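Local atomic coordinates of uncharacterized protein (Bacteroides eggerthii, PDB entry 4L3R), a protein that is of unknown function, a member of the DUF4847 family whose antiparallel sheet is consistent with its assignment to the calycin clan. Residues Gly32-Ser35 with Glu39-Ala42. Sequence-based numbering, arbitrary orientation.
Sequences GLWS and EEKA
The indole of W34 lies flat against the first turn of helix 37-48, its face turned to E40. E40 CA stands 3.6 Å from the centroid of the five-membered ring of W34 and 9° off its normal, a CH-pi contact over the face. Outward from CA, the E40 chain continues over the CE3-CZ3 rim of the six-membered ring, with CG 3.6 Å from W34 CE3. With E40 CG anti to the backbone N (chi1 175°) and the chain extended beyond it, the carboxylate carries on past the ring, CD being 3.7 Å from W34 CZ3, its plane tilted only 16° from the indole. Its OE2 goes on to a salt bridge with R44. On the opposite face of the indole, L33 CD2 sits 4.0 Å above the plane, so the ring is held between loop and helix, while W34 NE1 hydrogen-bonds S43 OG one turn further along. In a chain whose eight-stranded antiparallel sheet is consistent with the calycin clan, this loop follows strand 15-22 and leads into helix 37-48, and both W34 and L33 also touch helix 106-116. A serine in place of W34 would probably leave a gap between L33 and E40 and deprive S43 OG of its indole partner. Beside the ring, E39 reaches back to the loop: S35 N donates to E39 OE1 at 2.8 Å in a nearly straight bond, arriving nearly in line with the C-O bond. The same oxygen takes a salt bridge from K106, and E39 N donates to N36 OD1 where the helix begins.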
loop_
_atom_site.group_PDB
_atom_site.type_symbol
_atom_site.label_atom_id
_atom_site.label_comp_id
_atom_site.label_asym_id
_atom_site.label_seq_id
_atom_site.Cartn_x
_atom_site.Cartn_y
_atom_site.Cartn_z
ATOM N N GLY B 32 12.908 22.520 -27.574
ATOM C CA GLY B 32 11.800 22.266 -28.488
ATOM C C GLY B 32 10.506 21.812 -27.837
ATOM O O GLY B 32 9.569 21.429 -28.546
ATOM N N LEU B 33 10.420 21.859 -26.490
ATOM C CA LEU B 33 9.194 21.476 -25.772
ATOM C C LEU B 33 8.091 22.497 -26.124
ATOM O O LEU B 33 6.960 22.107 -26.422
ATOM C CB LEU B 33 9.452 21.406 -24.262
ATOM C CG LEU B 33 8.572 20.446 -23.457
ATOM C CD1 LEU B 33 9.129 20.256 -22.055
ATOM C CD2 LEU B 33 7.134 20.916 -23.391
ATOM N N TRP B 34 8.453 23.794 -26.140
ATOM C CA TRP B 34 7.576 24.903 -26.543
ATOM C C TRP B 34 8.104 25.521 -27.840
ATOM O O TRP B 34 9.239 25.250 -28.222
ATOM C CB TRP B 34 7.508 25.958 -25.432
ATOM C CG TRP B 34 6.951 25.433 -24.142
ATOM C CD1 TRP B 34 5.643 25.185 -23.858
ATOM C CD2 TRP B 34 7.693 25.077 -22.966
ATOM N NE1 TRP B 34 5.515 24.735 -22.565
ATOM C CE2 TRP B 34 6.761 24.640 -22.000
ATOM C CE3 TRP B 34 9.054 25.114 -22.623
ATOM C CZ2 TRP B 34 7.145 24.255 -20.711
ATOM C CZ3 TRP B 34 9.434 24.708 -21.353
ATOM C CH2 TRP B 34 8.479 24.296 -20.410
ATOM N N SER B 35 7.273 26.323 -28.530
ATOM C CA SER B 35 7.638 27.006 -29.788
ATOM C C SER B 35 8.030 28.480 -29.568
ATOM O O SER B 35 8.630 29.080 -30.461
ATOM C CB SER B 35 6.477 26.958 -30.785
ATOM O OG SER B 35 6.235 25.656 -31.290
ATOM N N GLU B 39 4.355 30.636 -24.720
ATOM C CA GLU B 39 3.907 29.269 -24.414
ATOM C C GLU B 39 4.602 28.743 -23.156
ATOM O O GLU B 39 3.945 28.187 -22.275
ATOM C CB GLU B 39 4.202 28.308 -25.578
ATOM C CG GLU B 39 3.213 28.351 -26.727
ATOM C CD GLU B 39 3.526 27.361 -27.835
ATOM O OE1 GLU B 39 4.610 26.733 -27.792
ATOM O OE2 GLU B 39 2.687 27.218 -28.752
ATOM N N GLU B 40 5.940 28.902 -23.085
ATOM C CA GLU B 40 6.724 28.444 -21.936
ATOM C C GLU B 40 6.297 29.174 -20.660
ATOM O O GLU B 40 6.138 28.529 -19.625
ATOM C CB GLU B 40 8.236 28.619 -22.186
ATOM C CG GLU B 40 9.100 28.265 -20.982
ATOM C CD GLU B 40 10.602 28.258 -21.188
ATOM O OE1 GLU B 40 11.060 28.340 -22.351
ATOM O OE2 GLU B 40 11.326 28.197 -20.170
ATOM N N LYS B 41 6.119 30.505 -20.738
ATOM C CA LYS B 41 5.684 31.343 -19.615
ATOM C C LYS B 41 4.339 30.846 -19.063
ATOM O O LYS B 41 4.212 30.669 -17.854
ATOM C CB LYS B 41 5.573 32.816 -20.063
ATOM C CG LYS B 41 5.257 33.825 -18.957
ATOM C CD LYS B 41 5.131 35.240 -19.537
ATOM C CE LYS B 41 4.621 36.264 -18.549
ATOM N NZ LYS B 41 5.671 36.691 -17.588
ATOM N N ALA B 42 3.354 30.605 -19.953
ATOM C CA ALA B 42 2.017 30.131 -19.578
ATOM C C ALA B 42 2.074 28.730 -18.917
ATOM O O ALA B 42 1.330 28.468 -17.972
ATOM C CB ALA B 42 1.108 30.105 -20.803
#